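Protein S100-A5 (Homo sapiens, PDB 6WN7) binds calcium, zinc and copper as a homodimer of the S100 family, with calcium and copper competing for the same binding sites. Local coordinates at residues B[18-23]-B[28-33]; B[35-40]-B[57-62]; B[61-64]-B[69-72]. The protein carries 2 engineered substitutions. All blocks are in the same frame, centred on the assembly; numbering follows the deposited sequence.

Contact 1 (B[18-23]-B[28-33]). With CA (calcium ion), chain K.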
loop_
_atom_site.group_PDB
_atom_site.type_symbol
_atom_site.label_atom_id
_atom_site.label_comp_id
_atom_site.label_asym_id
_atom_site.label_seq_id
_atom_site.Cartn_x
_atom_site.Cartn_y
_atom_site.Cartn_z
ATOM N N THR B 18 -1.863 -11.324 1.195
ATOM C CA THR B 18 -3.073 -11.309 0.376
ATOM C C THR B 18 -2.732 -11.540 -1.091
ATOM O O THR B 18 -3.330 -12.393 -1.741
ATOM C CB THR B 18 -3.861 -10.010 0.559
ATOM O OG1 THR B 18 -4.374 -9.913 1.898
ATOM C CG2 THR B 18 -5.033 -9.969 -0.432
ATOM N N PHE B 19 -1.768 -10.786 -1.628
ATOM C CA PHE B 19 -1.311 -10.996 -3.000
ATOM C C PHE B 19 -1.037 -12.466 -3.240
ATOM O O PHE B 19 -1.550 -13.059 -4.184
ATOM C CB PHE B 19 -0.049 -10.164 -3.235
ATOM C CG PHE B 19 0.549 -10.323 -4.589
ATOM C CD1 PHE B 19 0.049 -9.636 -5.676
ATOM C CD2 PHE B 19 1.619 -11.156 -4.786
ATOM C CE1 PHE B 19 0.617 -9.784 -6.932
ATOM C CE2 PHE B 19 2.172 -11.305 -6.042
ATOM C CZ PHE B 19 1.676 -10.614 -7.109
ATOM N N HIS B 20 -0.254 -13.079 -2.349
ATOM C CA HIS B 20 0.216 -14.448 -2.537
ATOM C C HIS B 20 -0.899 -15.468 -2.376
ATOM O O HIS B 20 -0.878 -16.499 -3.049
ATOM C CB HIS B 20 1.385 -14.705 -1.596
ATOM C CG HIS B 20 2.673 -14.127 -2.099
ATOM N ND1 HIS B 20 3.495 -14.789 -2.985
ATOM C CD2 HIS B 20 3.260 -12.931 -1.872
ATOM C CE1 HIS B 20 4.528 -14.026 -3.280
ATOM N NE2 HIS B 20 4.420 -12.901 -2.602
ATOM N N LYS B 21 -1.888 -15.203 -1.521
ATOM C CA LYS B 21 -3.060 -16.071 -1.459
ATOM C C LYS B 21 -3.627 -16.334 -2.852
ATOM O O LYS B 21 -4.055 -17.450 -3.152
ATOM C CB LYS B 21 -4.126 -15.460 -0.540
ATOM C CG LYS B 21 -5.414 -16.278 -0.422
ATOM C CD LYS B 21 -6.559 -15.540 0.284
ATOM C CE LYS B 21 -6.129 -14.918 1.603
ATOM N NZ LYS B 21 -7.299 -14.665 2.510
ATOM N N TYR B 22 -3.636 -15.324 -3.718
ATOM C CA TYR B 22 -4.234 -15.458 -5.040
ATOM C C TYR B 22 -3.222 -15.647 -6.157
ATOM O O TYR B 22 -3.542 -16.310 -7.140
ATOM C CB TYR B 22 -5.131 -14.245 -5.327
ATOM C CG TYR B 22 -6.259 -14.155 -4.330
ATOM C CD1 TYR B 22 -7.399 -14.895 -4.503
ATOM C CD2 TYR B 22 -6.149 -13.392 -3.196
ATOM C CE1 TYR B 22 -8.405 -14.864 -3.599
ATOM C CE2 TYR B 22 -7.157 -13.351 -2.285
ATOM C CZ TYR B 22 -8.280 -14.102 -2.496
ATOM O OH TYR B 22 -9.311 -14.071 -1.614
ATOM N N SER B 23 -1.999 -15.129 -6.031
ATOM C CA SER B 23 -1.025 -15.278 -7.110
ATOM C C SER B 23 -0.538 -16.716 -7.282
ATOM O O SER B 23 -0.143 -17.102 -8.384
ATOM C CB SER B 23 0.153 -14.340 -6.879
ATOM O OG SER B 23 0.906 -14.747 -5.773
ATOM N N SER B 28 2.555 -18.797 -12.921
ATOM C CA SER B 28 3.575 -18.320 -12.010
ATOM C C SER B 28 2.959 -18.079 -10.643
ATOM O O SER B 28 1.914 -17.436 -10.519
ATOM C CB SER B 28 4.170 -17.010 -12.505
ATOM O OG SER B 28 4.966 -16.451 -11.494
ATOM N N LYS B 29 3.625 -18.571 -9.617
ATOM C CA LYS B 29 3.155 -18.355 -8.261
ATOM C C LYS B 29 3.426 -16.944 -7.775
ATOM O O LYS B 29 2.926 -16.579 -6.711
ATOM C CB LYS B 29 3.743 -19.432 -7.352
ATOM C CG LYS B 29 3.327 -20.833 -7.811
ATOM C CD LYS B 29 3.490 -21.918 -6.777
ATOM C CE LYS B 29 3.584 -23.291 -7.467
ATOM N NZ LYS B 29 4.978 -23.686 -7.911
ATOM N N LEU B 30 4.136 -16.133 -8.559
ATOM C CA LEU B 30 4.560 -14.799 -8.155
ATOM C C LEU B 30 3.805 -13.689 -8.874
ATOM O O LEU B 30 4.118 -12.512 -8.670
ATOM C CB LEU B 30 6.060 -14.612 -8.426
ATOM C CG LEU B 30 7.036 -15.587 -7.784
ATOM C CD1 LEU B 30 8.464 -15.321 -8.170
ATOM C CD2 LEU B 30 6.896 -15.544 -6.283
ATOM N N THR B 31 2.846 -14.026 -9.728
ATOM C CA THR B 31 2.099 -13.034 -10.480
ATOM C C THR B 31 0.630 -13.432 -10.490
ATOM O O THR B 31 0.296 -14.613 -10.409
ATOM C CB THR B 31 2.614 -12.870 -11.928
ATOM O OG1 THR B 31 2.652 -14.135 -12.580
ATOM C CG2 THR B 31 3.998 -12.277 -11.972
ATOM N N LEU B 32 -0.234 -12.427 -10.597
ATOM C CA LEU B 32 -1.669 -12.625 -10.709
ATOM C C LEU B 32 -2.077 -12.661 -12.175
ATOM O O LEU B 32 -1.852 -11.705 -12.912
ATOM C CB LEU B 32 -2.414 -11.465 -10.058
ATOM C CG LEU B 32 -2.256 -11.230 -8.571
ATOM C CD1 LEU B 32 -2.596 -9.827 -8.260
ATOM C CD2 LEU B 32 -3.151 -12.138 -7.808
ATOM N N SER B 33 -2.707 -13.741 -12.584
ATOM C CA SER B 33 -3.379 -13.755 -13.861
ATOM C C SER B 33 -4.618 -12.850 -13.794
ATOM O O SER B 33 -4.976 -12.313 -12.744
ATOM C CB SER B 33 -3.760 -15.192 -14.208
ATOM O OG SER B 33 -4.699 -15.726 -13.281
HETATM CA CA CA K . -0.456 -16.870 -10.631
HETATM O O HOH W 1 3.386 -17.236 -4.176
HETATM O O HOH W 2 -0.418 -16.335 -12.903
#

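Contact 2 (B[35-40]-B[57-62]). With CA (calcium ion), chain K.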
loop_
_atom_site.group_PDB
_atom_site.type_symbol
_atom_site.label_atom_id
_atom_site.label_comp_id
_atom_site.label_asym_id
_atom_site.label_seq_id
_atom_site.Cartn_x
_atom_site.Cartn_y
_atom_site.Cartn_z
ATOM N N LYS B 35 -7.602 -14.005 -14.105
ATOM C CA LYS B 35 -8.480 -14.754 -13.205
ATOM C C LYS B 35 -8.146 -14.480 -11.741
ATOM O O LYS B 35 -9.027 -14.255 -10.909
ATOM C CB LYS B 35 -8.309 -16.253 -13.443
ATOM N N GLU B 36 -6.872 -14.507 -11.390
ATOM C CA GLU B 36 -6.496 -14.361 -9.999
ATOM C C GLU B 36 -6.766 -12.950 -9.499
ATOM O O GLU B 36 -7.168 -12.763 -8.347
ATOM C CB GLU B 36 -5.036 -14.774 -9.857
ATOM C CG GLU B 36 -4.763 -16.264 -10.173
ATOM C CD GLU B 36 -3.259 -16.582 -10.237
ATOM O OE1 GLU B 36 -2.487 -15.666 -10.497
ATOM O OE2 GLU B 36 -2.839 -17.726 -10.053
ATOM N N LEU B 37 -6.570 -11.947 -10.353
ATOM C CA LEU B 37 -6.847 -10.572 -9.958
ATOM C C LEU B 37 -8.335 -10.362 -9.709
ATOM O O LEU B 37 -8.732 -9.733 -8.722
ATOM C CB LEU B 37 -6.352 -9.643 -11.056
ATOM C CG LEU B 37 -6.583 -8.175 -10.728
ATOM C CD1 LEU B 37 -5.652 -7.724 -9.611
ATOM C CD2 LEU B 37 -6.423 -7.332 -11.951
ATOM N N LYS B 38 -9.173 -10.897 -10.588
ATOM C CA LYS B 38 -10.614 -10.781 -10.405
ATOM C C LYS B 38 -11.077 -11.482 -9.134
ATOM O O LYS B 38 -11.958 -10.976 -8.426
ATOM C CB LYS B 38 -11.310 -11.330 -11.655
ATOM C CG LYS B 38 -12.806 -11.433 -11.592
ATOM C CD LYS B 38 -13.345 -12.010 -12.903
ATOM C CE LYS B 38 -14.303 -13.177 -12.658
ATOM N NZ LYS B 38 -15.069 -13.636 -13.873
ATOM N N GLU B 39 -10.499 -12.637 -8.815
ATOM C CA GLU B 39 -10.895 -13.336 -7.593
ATOM C C GLU B 39 -10.399 -12.621 -6.344
ATOM O O GLU B 39 -11.101 -12.571 -5.332
ATOM C CB GLU B 39 -10.381 -14.775 -7.605
ATOM C CG GLU B 39 -10.825 -15.628 -6.401
ATOM C CD GLU B 39 -12.360 -15.748 -6.211
ATOM O OE1 GLU B 39 -12.778 -16.376 -5.210
ATOM O OE2 GLU B 39 -13.144 -15.235 -7.049
ATOM N N LEU B 40 -9.181 -12.089 -6.377
ATOM C CA LEU B 40 -8.719 -11.246 -5.286
ATOM C C LEU B 40 -9.708 -10.109 -5.033
ATOM O O LEU B 40 -10.158 -9.897 -3.905
ATOM C CB LEU B 40 -7.319 -10.724 -5.628
ATOM C CG LEU B 40 -6.567 -9.910 -4.578
ATOM C CD1 LEU B 40 -5.058 -9.954 -4.761
ATOM C CD2 LEU B 40 -7.034 -8.446 -4.604
ATOM N N ASP B 57 -9.963 -3.337 -18.229
ATOM C CA ASP B 57 -9.323 -2.039 -18.271
ATOM C C ASP B 57 -8.282 -1.922 -17.170
ATOM O O ASP B 57 -7.201 -1.378 -17.392
ATOM C CB ASP B 57 -10.391 -0.944 -18.147
ATOM C CG ASP B 57 -11.457 -0.984 -19.283
ATOM O OD1 ASP B 57 -11.511 -1.929 -20.084
ATOM O OD2 ASP B 57 -12.256 -0.044 -19.370
ATOM N N LEU B 58 -8.596 -2.424 -15.973
ATOM C CA LEU B 58 -7.646 -2.374 -14.865
ATOM C C LEU B 58 -6.457 -3.301 -15.116
ATOM O O LEU B 58 -5.311 -2.932 -14.860
ATOM C CB LEU B 58 -8.360 -2.751 -13.577
ATOM C CG LEU B 58 -7.502 -2.817 -12.314
ATOM C CD1 LEU B 58 -7.171 -1.414 -11.887
ATOM C CD2 LEU B 58 -8.218 -3.568 -11.223
ATOM N N MET B 59 -6.718 -4.413 -15.727
ATOM C CA MET B 59 -5.669 -5.330 -16.105
ATOM C C MET B 59 -4.648 -4.652 -17.078
ATOM O O MET B 59 -3.416 -4.667 -16.946
ATOM C CB MET B 59 -6.210 -6.666 -16.729
ATOM C CG MET B 59 -5.170 -7.688 -17.060
ATOM S SD MET B 59 -4.530 -8.598 -15.626
ATOM C CE MET B 59 -3.059 -9.284 -16.366
ATOM N N LYS B 60 -5.211 -4.067 -18.108
ATOM C CA LYS B 60 -4.377 -3.391 -19.097
ATOM C C LYS B 60 -3.671 -2.170 -18.526
ATOM O O LYS B 60 -2.565 -1.840 -18.969
ATOM C CB LYS B 60 -5.224 -2.959 -20.296
ATOM N N SER B 61 -4.274 -1.486 -17.557
ATOM C CA SER B 61 -3.601 -0.333 -16.965
ATOM C C SER B 61 -2.445 -0.743 -16.046
ATOM O O SER B 61 -1.454 -0.012 -15.933
ATOM C CB SER B 61 -4.607 0.522 -16.205
ATOM O OG SER B 61 -5.580 -0.293 -15.622
ATOM N N LEU B 62 -2.545 -1.904 -15.400
ATOM C CA LEU B 62 -1.558 -2.350 -14.430
ATOM C C LEU B 62 -0.426 -3.113 -15.072
ATOM O O LEU B 62 0.688 -3.100 -14.549
ATOM C CB LEU B 62 -2.210 -3.288 -13.409
ATOM C CG LEU B 62 -3.329 -2.727 -12.535
ATOM C CD1 LEU B 62 -4.049 -3.844 -11.821
ATOM C CD2 LEU B 62 -2.778 -1.715 -11.539
HETATM CA CA CA K . -0.456 -16.870 -10.631
HETATM O O HOH W 2 -0.418 -16.335 -12.903
#

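Contact 3 (B[61-64]-B[69-72]). With CA (calcium ion), chain L.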
loop_
_atom_site.group_PDB
_atom_site.type_symbol
_atom_site.label_atom_id
_atom_site.label_comp_id
_atom_site.label_asym_id
_atom_site.label_seq_id
_atom_site.Cartn_x
_atom_site.Cartn_y
_atom_site.Cartn_z
ATOM N N SER B 61 -4.274 -1.486 -17.557
ATOM C CA SER B 61 -3.601 -0.333 -16.965
ATOM C C SER B 61 -2.445 -0.743 -16.046
ATOM O O SER B 61 -1.454 -0.012 -15.933
ATOM C CB SER B 61 -4.607 0.522 -16.205
ATOM O OG SER B 61 -5.580 -0.293 -15.622
ATOM N N LEU B 62 -2.545 -1.904 -15.400
ATOM C CA LEU B 62 -1.558 -2.350 -14.430
ATOM C C LEU B 62 -0.426 -3.113 -15.072
ATOM O O LEU B 62 0.688 -3.100 -14.549
ATOM C CB LEU B 62 -2.210 -3.288 -13.409
ATOM C CG LEU B 62 -3.329 -2.727 -12.535
ATOM C CD1 LEU B 62 -4.049 -3.844 -11.821
ATOM C CD2 LEU B 62 -2.778 -1.715 -11.539
ATOM N N ASP B 63 -0.686 -3.754 -16.207
ATOM C CA ASP B 63 0.250 -4.697 -16.815
ATOM C C ASP B 63 1.220 -3.960 -17.738
ATOM O O ASP B 63 1.184 -4.073 -18.967
ATOM C CB ASP B 63 -0.505 -5.793 -17.549
ATOM C CG ASP B 63 0.397 -6.893 -18.031
ATOM O OD1 ASP B 63 1.539 -6.953 -17.562
ATOM O OD2 ASP B 63 -0.026 -7.707 -18.881
ATOM N N LYS B 64 2.154 -3.248 -17.099
ATOM C CA LYS B 64 3.055 -2.348 -17.809
ATOM C C LYS B 64 4.034 -3.059 -18.741
ATOM O O LYS B 64 4.630 -2.397 -19.599
ATOM C CB LYS B 64 3.836 -1.510 -16.795
ATOM C CG LYS B 64 3.010 -0.530 -16.040
ATOM C CD LYS B 64 3.237 0.836 -16.543
ATOM C CE LYS B 64 1.909 1.553 -16.653
ATOM N NZ LYS B 64 2.047 2.933 -17.188
ATOM N N GLU B 69 0.132 -10.707 -16.792
ATOM C CA GLU B 69 0.260 -11.062 -15.398
ATOM C C GLU B 69 0.529 -9.780 -14.639
ATOM O O GLU B 69 1.174 -8.868 -15.156
ATOM C CB GLU B 69 1.443 -11.994 -15.179
ATOM C CG GLU B 69 1.397 -13.258 -15.983
ATOM C CD GLU B 69 0.530 -14.335 -15.353
ATOM O OE1 GLU B 69 0.081 -15.228 -16.097
ATOM O OE2 GLU B 69 0.301 -14.294 -14.130
ATOM N N ILE B 70 0.042 -9.726 -13.405
ATOM C CA ILE B 70 0.237 -8.592 -12.504
ATOM C C ILE B 70 1.219 -9.028 -11.431
ATOM O O ILE B 70 0.871 -9.835 -10.567
ATOM C CB ILE B 70 -1.086 -8.145 -11.866
ATOM C CG1 ILE B 70 -2.119 -7.877 -12.952
ATOM C CG2 ILE B 70 -0.893 -6.921 -10.993
ATOM C CD1 ILE B 70 -1.634 -6.961 -14.032
ATOM N N ASP B 71 2.427 -8.484 -11.457
ATOM C CA ASP B 71 3.436 -8.781 -10.450
ATOM C C ASP B 71 3.259 -7.858 -9.251
ATOM O O ASP B 71 2.421 -6.966 -9.250
ATOM C CB ASP B 71 4.844 -8.723 -11.050
ATOM C CG ASP B 71 5.263 -7.328 -11.508
ATOM O OD1 ASP B 71 4.533 -6.355 -11.252
ATOM O OD2 ASP B 71 6.359 -7.212 -12.113
ATOM N N PHE B 72 4.032 -8.093 -8.198
ATOM C CA PHE B 72 3.772 -7.328 -6.989
ATOM C C PHE B 72 3.964 -5.831 -7.216
ATOM O O PHE B 72 3.267 -5.019 -6.613
ATOM C CB PHE B 72 4.636 -7.822 -5.838
ATOM C CG PHE B 72 4.302 -7.172 -4.534
ATOM C CD1 PHE B 72 3.220 -7.595 -3.801
ATOM C CD2 PHE B 72 5.056 -6.129 -4.046
ATOM C CE1 PHE B 72 2.906 -6.989 -2.621
ATOM C CE2 PHE B 72 4.738 -5.527 -2.864
ATOM C CZ PHE B 72 3.657 -5.953 -2.156
HETATM CA CA CA L . 2.939 -7.673 -15.924
HETATM O O HOH W 3 4.648 -8.871 -14.954
#

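Contact 1 (B[18-23]-B[28-33])
The Phe19 ring carries the CB of Ser23 on one face, while the carbonyl O of Leu30 lies at its edge, near the ring plane, 3.5 Å from Phe19 CZ. Obliquely to the ring comes Leu32, whose CD1 reaches Phe19 CE1 at 3.5 Å; its other methyl, CD2, rests on Tyr22 CB. Phe19 has CG anti to the backbone N (chi1 178°), which carries the ring out to the loop. The His20 ring has Phe19 CD2 over one face and Leu30 CD2 at its edge; water 1, also at the edge, joins His20 ND1 to Lys29 O, and His20 NE2 bonds Asn87 of the second subunit. Here the first helix of the S100-type EF-hand enters its calcium loop: Ser23 O, Ser28 O and Thr31 O bind the ion at 2.3 to 2.4 Å, with Glu26 and Glu36 completing the protein ligands. Were Phe19 an alanine, Leu32 CD1 would probably lose its aromatic neighbour and a gap would open beside Ser23 CB. Ser23 OG donates to Lys29 O at 2.9 Å from above the carbonyl plane, and the same oxygen also accepts from water 1. Ser28 OG accepts from Leu30 N in an ST turn.

Contact 2 (B[35-40]-B[57-62])
Leu37 has CG anti to its backbone N (chi1 -179°) and then turns at chi2 71°, which places CD2 against the side chains of helix 57-62. Leu58 repeats this pair of torsions from the other helix, and the two leucines meet methyl to methyl, Leu37 CD2 lying 4.2 Å from Leu58 CD2. The same Leu37 methyl also touches Leu62 CD1, at 4.2 Å, and the sulfur of Met59, with CD2 to SD at 4.3 Å. One methyl thus sits among three side chains of the facing helix. The axes of the two helical segments pass 11.1 Å apart with 116° between their directions, a wide separation that only side-chain ends bridge. Around them, Phe78 of helix 72-93 packs on Leu58 and Leu62, and Ile41 adds to Leu58, placing the contact in the core between the two EF-hands. One residue before Leu37, Glu36 turns to the first calcium ion, its carboxylate bidentate with OE1 at 2.4 Å and OE2 at 2.6 Å from the metal. All four touching side chains are buried and meet only through carbon and sulfur, which implies a weakly directional, hydrophobic join between helices, distinct from the charged metal grip on the adjoining residue.

Contact 3 (B[61-64]-B[69-72])
Ile70 packs its CD1 methyl against the end of helix 52-62, 3.8 Å from Leu62 CB and 3.9 Å from Asp63 CB, and this small apolar patch is the tight part of the contact. Both chi angles of Ile70 lie near -50° (chi1 -54°): CG1 stands anti to the carbonyl carbon, and the second turn brings CD1 back to the helix end. Leu32 and Tyr75 touch the same isoleucine, Met59 comes close to its CD1, and the residue is buried. A few ångströms away the contact becomes polar. Asp63 OD1 and Glu69 O stand 3.1 Å apart without a hydrogen bond, two oxygens brought together by the calcium ion they share, each 2.3 Å from the metal. The ion very likely offsets the repulsion that such a pair would otherwise feel. Asp63 reaches it with CG anti to the backbone N (chi1 -172°), and its second oxygen, OD2, accepts from the backbone N of Gln68, which would hinder rotation of the carboxylate. Glu69 directs its CB away from the helix end, yet its OE2 is held by Thr31 OG1 of the other calcium loop. The looser, open side belongs to water 3, which fills a further ligand position, also 2.3 Å from the ion, and to Lys64, exposed, its side chain leading away from the facing residues. Asp71, partly exposed, caps the start of helix 72-93. Asn65, Asp67 and Glu74 supply the remaining protein ligands: with an aspartate at the first position, a backbone carbonyl at the seventh and a glutamate at the twelfth, the site is a canonical EF-hand calcium loop.

In the fold
Contacts 1 and 3 hold the calcium loops of the two EF-hands, their centres about 11 Å apart. The loops are joined backbone to backbone, with Leu32 O 2.8 Å from Ile70 N, and by side chains, with Thr31 OG1 2.8 Å from Glu69 OE2, both probable hydrogen bonds; such pairing is usual between EF-hand loops. Contact 2 joins the helix that leaves the first loop (34-44) to the one that enters the second (52-62). Glu36 links it to contact 1, its OE1 lying 3.0 Å from Thr31 O as ligands of the same calcium ion. Toward contact 3 it shares Ser61 and Leu62, while Met59 CE packs 3.6 Å from Ile70 CD1. Residues next to each metal site thus border the same apolar core.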